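Local structure of lectin (Pleurotus ostreatus, 6T0Q) at residues A28-S33 with G126-I131; Y83-R88 with P107-F112; F218-N223 with A308-I313. The protein is a calcium-binding fungal lectin that binds N-acetylgalactosamine and probably galactose-containing glycans. All coordinates share one frame; numbering follows the deposited sequence.

Contact 1 (A28-S33 with G126-I131); sequences ALLSTS and GIMASI. Unlike the reference sequence in segment 28-33: Ser31 (reference Asn), Thr32 (reference Ala).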
loop_
_atom_site.group_PDB
_atom_site.type_symbol
_atom_site.label_atom_id
_atom_site.label_comp_id
_atom_site.label_asym_id
_atom_site.label_seq_id
_atom_site.Cartn_x
_atom_site.Cartn_y
_atom_site.Cartn_z
ATOM N N ALA A 28 -27.173 14.918 1.321
ATOM C CA ALA A 28 -27.409 16.076 0.468
ATOM C C ALA A 28 -28.896 16.138 0.141
ATOM O O ALA A 28 -29.513 15.114 -0.155
ATOM C CB ALA A 28 -26.577 15.988 -0.814
ATOM N N LEU A 29 -29.480 17.328 0.236
ATOM C CA LEU A 29 -30.911 17.523 0.041
ATOM C C LEU A 29 -31.156 18.402 -1.178
ATOM O O LEU A 29 -30.357 19.286 -1.490
ATOM C CB LEU A 29 -31.545 18.182 1.271
ATOM C CG LEU A 29 -31.197 17.511 2.601
ATOM C CD1 LEU A 29 -31.618 18.402 3.777
ATOM C CD2 LEU A 29 -31.858 16.139 2.677
ATOM N N LEU A 30 -32.294 18.188 -1.832
ATOM C CA LEU A 30 -32.676 18.959 -3.010
ATOM C C LEU A 30 -33.572 20.144 -2.679
ATOM O O LEU A 30 -33.932 20.902 -3.587
ATOM C CB LEU A 30 -33.381 18.047 -4.016
ATOM C CG LEU A 30 -32.486 17.010 -4.706
ATOM C CD1 LEU A 30 -33.354 16.147 -5.603
ATOM C CD2 LEU A 30 -31.387 17.699 -5.512
ATOM N N SER A 31 -33.912 20.326 -1.398
ATOM C CA SER A 31 -34.962 21.267 -0.997
ATOM C C SER A 31 -34.670 22.693 -1.446
ATOM O O SER A 31 -35.598 23.452 -1.750
ATOM C CB SER A 31 -35.135 21.240 0.525
ATOM O OG SER A 31 -35.344 19.909 0.975
ATOM N N THR A 32 -33.399 23.098 -1.454
ATOM C CA THR A 32 -33.058 24.462 -1.837
ATOM C C THR A 32 -32.627 24.572 -3.292
ATOM O O THR A 32 -32.251 25.661 -3.737
ATOM C CB THR A 32 -31.963 25.018 -0.928
ATOM O OG1 THR A 32 -30.751 24.289 -1.137
ATOM C CG2 THR A 32 -32.378 24.899 0.535
ATOM N N SER A 33 -32.692 23.486 -4.049
ATOM C CA SER A 33 -32.173 23.514 -5.406
ATOM C C SER A 33 -33.237 23.988 -6.392
ATOM O O SER A 33 -34.438 23.956 -6.109
ATOM C CB SER A 33 -31.658 22.123 -5.802
ATOM O OG SER A 33 -31.070 22.163 -7.094
ATOM N N GLY A 126 -35.157 20.235 -18.076
ATOM C CA GLY A 126 -34.547 20.812 -16.892
ATOM C C GLY A 126 -33.525 19.910 -16.237
ATOM O O GLY A 126 -33.584 18.683 -16.379
ATOM N N ILE A 127 -32.563 20.504 -15.537
ATOM C CA ILE A 127 -31.657 19.747 -14.688
ATOM C C ILE A 127 -31.687 20.375 -13.305
ATOM O O ILE A 127 -31.892 21.585 -13.149
ATOM C CB ILE A 127 -30.204 19.690 -15.232
ATOM C CG1 ILE A 127 -29.620 21.083 -15.344
ATOM C CG2 ILE A 127 -30.136 18.938 -16.584
ATOM C CD1 ILE A 127 -28.108 21.097 -15.469
ATOM N N MET A 128 -31.477 19.541 -12.296
ATOM C CA MET A 128 -31.460 19.977 -10.911
ATOM C C MET A 128 -30.375 19.201 -10.186
ATOM O O MET A 128 -30.251 17.991 -10.376
ATOM C CB MET A 128 -32.816 19.741 -10.227
ATOM C CG MET A 128 -32.748 19.811 -8.691
ATOM S SD MET A 128 -34.325 19.461 -7.872
ATOM C CE MET A 128 -35.105 21.055 -8.009
ATOM N N ALA A 129 -29.579 19.897 -9.374
ATOM C CA ALA A 129 -28.555 19.218 -8.597
ATOM C C ALA A 129 -28.329 19.958 -7.287
ATOM O O ALA A 129 -28.522 21.172 -7.204
ATOM C CB ALA A 129 -27.235 19.105 -9.369
ATOM N N SER A 130 -27.965 19.195 -6.256
ATOM C CA SER A 130 -27.352 19.702 -5.038
ATOM C C SER A 130 -25.956 19.121 -4.921
ATOM O O SER A 130 -25.748 17.927 -5.164
ATOM C CB SER A 130 -28.134 19.330 -3.757
ATOM O OG SER A 130 -29.209 20.225 -3.543
ATOM N N ILE A 131 -25.024 19.960 -4.504
ATOM C CA ILE A 131 -23.626 19.590 -4.325
ATOM C C ILE A 131 -23.289 19.918 -2.877
ATOM O O ILE A 131 -23.114 21.091 -2.527
ATOM C CB ILE A 131 -22.717 20.348 -5.298
ATOM C CG1 ILE A 131 -23.214 20.152 -6.735
ATOM C CG2 ILE A 131 -21.254 19.932 -5.120
ATOM C CD1 ILE A 131 -22.713 21.237 -7.685
#

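Contact 2 (Y83-R88 with P107-F112); sequences YVNGVR and PTWNLF. With NAG (2-acetamido-2-deoxy-beta-D-glucopyranose), chain E.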
loop_
_atom_site.group_PDB
_atom_site.type_symbol
_atom_site.label_atom_id
_atom_site.label_comp_id
_atom_site.label_asym_id
_atom_site.label_seq_id
_atom_site.Cartn_x
_atom_site.Cartn_y
_atom_site.Cartn_z
ATOM N N TYR A 83 -20.050 16.309 -14.927
ATOM C CA TYR A 83 -18.595 16.428 -14.961
ATOM C C TYR A 83 -18.096 17.245 -13.775
ATOM O O TYR A 83 -18.731 18.227 -13.375
ATOM C CB TYR A 83 -18.114 17.111 -16.235
ATOM C CG TYR A 83 -18.497 16.430 -17.528
ATOM C CD1 TYR A 83 -19.694 16.733 -18.165
ATOM C CD2 TYR A 83 -17.640 15.520 -18.132
ATOM C CE1 TYR A 83 -20.041 16.134 -19.357
ATOM C CE2 TYR A 83 -17.977 14.914 -19.335
ATOM C CZ TYR A 83 -19.176 15.232 -19.939
ATOM O OH TYR A 83 -19.527 14.639 -21.122
ATOM N N VAL A 84 -16.934 16.872 -13.241
ATOM C CA VAL A 84 -16.295 17.651 -12.187
ATOM C C VAL A 84 -14.839 17.879 -12.574
ATOM O O VAL A 84 -14.076 16.918 -12.733
ATOM C CB VAL A 84 -16.402 16.970 -10.814
ATOM C CG1 VAL A 84 -15.686 17.816 -9.759
ATOM C CG2 VAL A 84 -17.892 16.789 -10.432
ATOM N N ASN A 85 -14.464 19.149 -12.737
ATOM C CA ASN A 85 -13.110 19.531 -13.139
ATOM C C ASN A 85 -12.682 18.779 -14.394
ATOM O O ASN A 85 -11.550 18.309 -14.508
ATOM C CB ASN A 85 -12.122 19.311 -11.993
ATOM C CG ASN A 85 -12.408 20.217 -10.823
ATOM O OD1 ASN A 85 -12.690 21.403 -11.015
ATOM N ND2 ASN A 85 -12.376 19.668 -9.607
ATOM N N GLY A 86 -13.615 18.641 -15.338
ATOM C CA GLY A 86 -13.347 18.032 -16.621
ATOM C C GLY A 86 -13.463 16.526 -16.664
ATOM O O GLY A 86 -13.298 15.943 -17.740
ATOM N N VAL A 87 -13.742 15.876 -15.539
ATOM C CA VAL A 87 -13.822 14.420 -15.465
ATOM C C VAL A 87 -15.286 14.013 -15.417
ATOM O O VAL A 87 -16.045 14.516 -14.577
ATOM C CB VAL A 87 -13.067 13.889 -14.234
ATOM C CG1 VAL A 87 -13.193 12.366 -14.137
ATOM C CG2 VAL A 87 -11.596 14.321 -14.278
ATOM N N ARG A 88 -15.691 13.102 -16.304
ATOM C CA ARG A 88 -17.059 12.590 -16.259
ATOM C C ARG A 88 -17.241 11.713 -15.025
ATOM O O ARG A 88 -16.519 10.729 -14.848
ATOM C CB ARG A 88 -17.397 11.794 -17.517
ATOM C CG ARG A 88 -18.839 11.271 -17.508
ATOM C CD ARG A 88 -19.113 10.352 -18.697
ATOM N NE ARG A 88 -18.247 9.179 -18.655
ATOM C CZ ARG A 88 -17.945 8.430 -19.712
ATOM N NH1 ARG A 88 -18.447 8.725 -20.905
ATOM N NH2 ARG A 88 -17.135 7.386 -19.576
ATOM N N PRO A 107 -8.900 21.918 -3.763
ATOM C CA PRO A 107 -9.034 22.632 -2.480
ATOM C C PRO A 107 -9.701 24.003 -2.557
ATOM O O PRO A 107 -10.416 24.364 -1.613
ATOM C CB PRO A 107 -7.581 22.744 -1.992
ATOM C CG PRO A 107 -6.740 22.517 -3.216
ATOM C CD PRO A 107 -7.505 21.541 -4.041
ATOM N N THR A 108 -9.503 24.798 -3.614
ATOM C CA THR A 108 -9.977 26.182 -3.556
ATOM C C THR A 108 -11.077 26.543 -4.554
ATOM O O THR A 108 -11.831 27.494 -4.298
ATOM C CB THR A 108 -8.804 27.160 -3.745
ATOM O OG1 THR A 108 -8.246 26.997 -5.053
ATOM C CG2 THR A 108 -7.725 26.899 -2.702
ATOM N N TRP A 109 -11.171 25.858 -5.688
ATOM C CA TRP A 109 -12.259 26.094 -6.630
ATOM C C TRP A 109 -12.531 24.800 -7.378
ATOM O O TRP A 109 -11.636 23.965 -7.535
ATOM C CB TRP A 109 -11.947 27.229 -7.627
ATOM C CG TRP A 109 -10.746 26.975 -8.524
ATOM C CD1 TRP A 109 -9.469 27.424 -8.323
ATOM C CD2 TRP A 109 -10.719 26.245 -9.764
ATOM N NE1 TRP A 109 -8.651 27.003 -9.344
ATOM C CE2 TRP A 109 -9.391 26.280 -10.242
ATOM C CE3 TRP A 109 -11.686 25.553 -10.507
ATOM C CZ2 TRP A 109 -9.000 25.651 -11.431
ATOM C CZ3 TRP A 109 -11.295 24.921 -11.691
ATOM C CH2 TRP A 109 -9.962 24.981 -12.141
ATOM N N ASN A 110 -13.774 24.635 -7.835
ATOM C CA ASN A 110 -14.154 23.431 -8.565
ATOM C C ASN A 110 -15.142 23.776 -9.668
ATOM O O ASN A 110 -16.114 24.503 -9.436
ATOM C CB ASN A 110 -14.744 22.380 -7.616
ATOM C CG ASN A 110 -13.705 21.825 -6.664
ATOM O OD1 ASN A 110 -12.924 20.953 -7.035
ATOM N ND2 ASN A 110 -13.671 22.349 -5.440
ATOM N N LEU A 111 -14.890 23.246 -10.864
ATOM C CA LEU A 111 -15.747 23.481 -12.021
ATOM C C LEU A 111 -16.723 22.318 -12.159
ATOM O O LEU A 111 -16.317 21.186 -12.448
ATOM C CB LEU A 111 -14.920 23.638 -13.295
ATOM C CG LEU A 111 -15.804 23.821 -14.530
ATOM C CD1 LEU A 111 -16.508 25.191 -14.496
ATOM C CD2 LEU A 111 -14.976 23.660 -15.789
ATOM N N PHE A 112 -18.012 22.599 -11.968
ATOM C CA PHE A 112 -19.058 21.610 -12.182
ATOM C C PHE A 112 -19.696 21.864 -13.541
ATOM O O PHE A 112 -19.988 23.013 -13.889
ATOM C CB PHE A 112 -20.090 21.667 -11.055
ATOM C CG PHE A 112 -19.496 21.387 -9.701
ATOM C CD1 PHE A 112 -18.928 22.411 -8.948
ATOM C CD2 PHE A 112 -19.450 20.091 -9.208
ATOM C CE1 PHE A 112 -18.346 22.152 -7.717
ATOM C CE2 PHE A 112 -18.869 19.825 -7.971
ATOM C CZ PHE A 112 -18.320 20.855 -7.228
HETATM C C1 NAG E . -12.536 29.623 -10.719
HETATM C C2 NAG E . -11.526 29.596 -11.867
HETATM C C3 NAG E . -10.096 29.731 -11.334
HETATM C C4 NAG E . -9.951 30.958 -10.440
HETATM C C5 NAG E . -11.028 30.921 -9.353
HETATM C C6 NAG E . -11.040 32.154 -8.479
HETATM C C7 NAG E . -12.276 28.354 -13.843
HETATM C C8 NAG E . -12.349 27.014 -14.518
HETATM N N2 NAG E . -11.669 28.380 -12.653
HETATM O O3 NAG E . -9.214 29.814 -12.447
HETATM O O5 NAG E . -12.342 30.812 -9.935
HETATM O O6 NAG E . -11.677 33.238 -9.139
HETATM O O7 NAG E . -12.756 29.363 -14.345
HETATM O O HOH W 1 -16.193 19.889 -15.246
#

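Contact 3 (F218-N223 with A308-I313); sequences FRKTVN and ASWKAI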
loop_
_atom_site.group_PDB
_atom_site.type_symbol
_atom_site.label_atom_id
_atom_site.label_comp_id
_atom_site.label_asym_id
_atom_site.label_seq_id
_atom_site.Cartn_x
_atom_site.Cartn_y
_atom_site.Cartn_z
ATOM N N PHE A 218 -13.980 -9.062 10.916
ATOM C CA PHE A 218 -13.905 -9.022 9.460
ATOM C C PHE A 218 -13.008 -7.865 9.046
ATOM O O PHE A 218 -13.056 -6.794 9.655
ATOM C CB PHE A 218 -15.300 -8.849 8.837
ATOM C CG PHE A 218 -16.286 -9.898 9.281
ATOM C CD1 PHE A 218 -17.023 -9.729 10.442
ATOM C CD2 PHE A 218 -16.448 -11.065 8.551
ATOM C CE1 PHE A 218 -17.921 -10.700 10.865
ATOM C CE2 PHE A 218 -17.335 -12.049 8.968
ATOM C CZ PHE A 218 -18.080 -11.862 10.125
ATOM N N ARG A 219 -12.194 -8.081 8.008
ATOM C CA ARG A 219 -11.222 -7.089 7.565
ATOM C C ARG A 219 -11.202 -6.994 6.049
ATOM O O ARG A 219 -11.270 -8.011 5.352
ATOM C CB ARG A 219 -9.801 -7.425 8.048
ATOM C CG ARG A 219 -9.567 -7.233 9.534
ATOM C CD ARG A 219 -8.192 -7.776 9.937
ATOM N NE ARG A 219 -7.101 -7.129 9.204
ATOM C CZ ARG A 219 -6.496 -6.009 9.591
ATOM N NH1 ARG A 219 -6.874 -5.393 10.709
ATOM N NH2 ARG A 219 -5.509 -5.507 8.858
ATOM N N LYS A 220 -11.075 -5.770 5.547
ATOM C CA LYS A 220 -10.879 -5.521 4.123
ATOM C C LYS A 220 -9.932 -4.341 3.961
ATOM O O LYS A 220 -10.147 -3.283 4.561
ATOM C CB LYS A 220 -12.208 -5.243 3.412
ATOM C CG LYS A 220 -12.074 -4.869 1.933
ATOM C CD LYS A 220 -11.714 -6.076 1.064
ATOM C CE LYS A 220 -11.627 -5.656 -0.400
ATOM N NZ LYS A 220 -11.225 -6.780 -1.271
ATOM N N THR A 221 -8.888 -4.524 3.159
ATOM C CA THR A 221 -7.918 -3.474 2.881
ATOM C C THR A 221 -8.032 -3.026 1.431
ATOM O O THR A 221 -8.164 -3.852 0.527
ATOM C CB THR A 221 -6.494 -3.967 3.157
ATOM O OG1 THR A 221 -6.376 -4.277 4.545
ATOM C CG2 THR A 221 -5.457 -2.896 2.788
ATOM N N VAL A 222 -7.982 -1.719 1.209
ATOM C CA VAL A 222 -7.864 -1.162 -0.133
ATOM C C VAL A 222 -6.522 -0.446 -0.207
ATOM O O VAL A 222 -6.214 0.393 0.646
ATOM C CB VAL A 222 -9.034 -0.215 -0.470
ATOM C CG1 VAL A 222 -8.883 0.338 -1.888
ATOM C CG2 VAL A 222 -10.373 -0.966 -0.329
ATOM N N ASN A 223 -5.720 -0.786 -1.216
ATOM C CA ASN A 223 -4.366 -0.223 -1.290
ATOM C C ASN A 223 -4.019 -0.061 -2.772
ATOM O O ASN A 223 -3.376 -0.910 -3.386
ATOM C CB ASN A 223 -3.362 -1.109 -0.546
ATOM C CG ASN A 223 -1.912 -0.673 -0.730
ATOM O OD1 ASN A 223 -1.017 -1.519 -0.802
ATOM N ND2 ASN A 223 -1.670 0.636 -0.792
ATOM N N ALA A 308 -16.610 -12.618 -0.361
ATOM C CA ALA A 308 -15.612 -13.585 0.103
ATOM C C ALA A 308 -14.183 -13.061 0.039
ATOM O O ALA A 308 -13.268 -13.760 0.496
ATOM C CB ALA A 308 -15.726 -14.888 -0.696
ATOM N N SER A 309 -13.953 -11.856 -0.495
ATOM C CA SER A 309 -12.611 -11.288 -0.463
ATOM C C SER A 309 -12.276 -10.672 0.885
ATOM O O SER A 309 -11.116 -10.335 1.121
ATOM C CB SER A 309 -12.434 -10.236 -1.565
ATOM O OG SER A 309 -13.024 -8.990 -1.205
ATOM N N TRP A 310 -13.254 -10.525 1.773
ATOM C CA TRP A 310 -12.975 -10.087 3.132
ATOM C C TRP A 310 -12.358 -11.235 3.926
ATOM O O TRP A 310 -12.679 -12.400 3.705
ATOM C CB TRP A 310 -14.264 -9.612 3.811
ATOM C CG TRP A 310 -14.775 -8.284 3.283
ATOM C CD1 TRP A 310 -15.107 -7.978 1.994
ATOM C CD2 TRP A 310 -15.001 -7.095 4.048
ATOM N NE1 TRP A 310 -15.531 -6.659 1.909
ATOM C CE2 TRP A 310 -15.477 -6.103 3.160
ATOM C CE3 TRP A 310 -14.836 -6.766 5.403
ATOM C CZ2 TRP A 310 -15.797 -4.810 3.585
ATOM C CZ3 TRP A 310 -15.155 -5.483 5.822
ATOM C CH2 TRP A 310 -15.631 -4.523 4.918
ATOM N N LYS A 311 -11.458 -10.898 4.845
ATOM C CA LYS A 311 -10.938 -11.884 5.786
ATOM C C LYS A 311 -11.791 -11.884 7.050
ATOM O O LYS A 311 -12.365 -10.863 7.429
ATOM C CB LYS A 311 -9.477 -11.594 6.144
ATOM C CG LYS A 311 -8.533 -11.591 4.946
ATOM C CD LYS A 311 -8.788 -12.791 4.059
ATOM C CE LYS A 311 -7.586 -13.708 3.974
ATOM N NZ LYS A 311 -7.924 -14.910 3.161
ATOM N N ALA A 312 -11.861 -13.042 7.705
ATOM C CA ALA A 312 -12.740 -13.242 8.848
ATOM C C ALA A 312 -12.065 -14.173 9.849
ATOM O O ALA A 312 -11.233 -14.999 9.473
ATOM C CB ALA A 312 -14.090 -13.833 8.408
ATOM N N ILE A 313 -12.435 -14.050 11.124
ATOM C CA ILE A 313 -11.872 -14.916 12.159
ATOM C C ILE A 313 -12.902 -15.086 13.270
ATOM O O ILE A 313 -13.656 -14.160 13.579
ATOM C CB ILE A 313 -10.528 -14.357 12.688
ATOM C CG1 ILE A 313 -9.707 -15.470 13.349
ATOM C CG2 ILE A 313 -10.748 -13.195 13.650
ATOM C CD1 ILE A 313 -8.287 -15.053 13.699
#

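Contact 1 (A28-S33 with G126-I131)
Ser130 and Ser33 reach across from the two segments and hold the loop 28-33 on strand 126-131. Ser130 OG gives a short hydrogen bond of 2.5 Å to Leu29 O. The hydroxyl arrives tilted by 27° from the carbonyl plane. Ser130 OG stands anti to its carbonyl carbon (chi1 -82°), which turns it to the loop backbone. Ser33 OG answers in the other direction and donates to Ala129 O at 2.7 Å. This donor sits above the carbonyl plane. Each serine bonds to a main-chain carbonyl of the other segment. The loop holds a type I turn that runs from Leu30 to Ser33 and is closed by Ser33 N to Leu30 O. It precedes strand 34-37. Strand 126-135 is an inner strand of a four-stranded antiparallel sheet in the first of two beta-rich halves of the chain.

Packing is close around Met128. Its CG lies 3.3 Å from Ser33 OG, and the chain bends at chi3 so that CE comes 3.5 Å from Ser33 O. Leu30 lies across Met128 at an angle, with CD1 4.1 Å from SD. Its CD2 also rests near the backbone N of Ser130. Leu30 also touches Val73, Tyr179, Pro187 and Leu189. The outer side is looser. The side chain of Leu29 points away from the strand and is exposed, touching Leu189. Ser31 and Thr32 of the turn, both different from the reference sequence, are exposed.

Contact 2 (Y83-R88 with P107-F112)
The indole of Trp109 carries an N-acetylglucosamine over one face, while Asn85 OD1 approaches it obliquely. NAG N2 stands 3.5 Å above the ring plane, offset toward the rim. The acetyl methyl C8 lies 3.7 Å from Trp109 CZ3. The sugar also meets Asn58, Thr60 and Pro163; its missing O1 and the Asn-Ile-Thr sequence are consistent with an N-glycan on Asn58.

The amides of Asn85 and Asn110 meet with their planes 40° apart. Asn85 CG lies anti to the carbonyl carbon (chi1 -65°), which brings its amide to Asn110 and Leu111. Asn85 ND2 donates to a lone pair of Asn110 OD1 at 2.9 Å; Gln106 N also bonds this oxygen. Asn85, in the type I' turn joining strands 79-84 and 87-94, grips Leu111 twice. Its OD1 takes Leu111 N at 2.9 Å, and its N donates almost straight to Leu111 O (2.8 Å, 175°). A water links Gly86 N to the same carbonyl.

Val84 and Phe112, a non-hydrogen-bonded pair, point the same way, with Val84 CG2 3.9 Å from Phe112 CD2. Strand 79-84 lies between strands 87-94 and 109-118 in an antiparallel sheet, and strand 51-60 flanks 109-118 beyond.

Contact 3 (F218-N223 with A308-I313)
Arg219 N donates to Lys311 O at 2.8 Å, and Lys311 N returns a bond to Arg219 O at 2.9 Å. Together they make an antiparallel hydrogen-bonded pair. Lys311 O also takes a CA-H...O contact from Phe218 CA, 3.1 Å away. Phe218 and Ala312 form the next pair, non-hydrogen-bonded. Ala312 CB comes obliquely to the Phe218 ring, 3.6 Å from CD2.

Trp310 presents one face of its indole to Lys220. Lys220 CB stands over the centre of the six-membered ring, 3.3 Å from the centroid and 11° off the normal, a CH-pi contact. The two side chains cross at about a right angle. Lys220 CG is anti to its backbone N (chi1 176°), and a bend at chi2 carries the rest of the chain past NE1 toward Ser309. Lys220 NZ then donates to Ser309 OG at 2.9 Å. That hydroxyl is also bonded to Asp307. Phe218 CB packs beside Trp310 at CE3. Trp310 NE1 is satisfied by Val305 O.

Strand 311-313 joins strand 214-222 to strand 331-338 in a large antiparallel sheet. The guanidinium of Arg219 makes a salt bridge to Glu327 and bonds to the carbonyls of Phe320, Pro322 and Pro323. The aliphatic stem of Lys220 is laid on the indole while its ammonium is held near Ser309 and Asp307, which would probably keep the lysine protonated and its chain fixed.

Overall arrangement
Contacts 1 and 2 belong to the first half of the chain, and contact 3 to the second. Contact 2 is nested inside the loop closed by contact 1. Their centres are 17 Å apart, and they touch where Ile131 CG2 meets Phe112 CE2 at 3.7 Å. Strands 109-118 and 126-135 follow each other in the chain but lie in different sheets, so this touch packs one sheet on the other. Contact 3 comes later, in a seven-stranded sheet. Its centre is about 36 Å from that of contact 1 and 33 Å from that of contact 2. Each half has its own calcium site, consistent with two related beta-rich halves, joined by the pairing of strand 23-24 with strand 261-265.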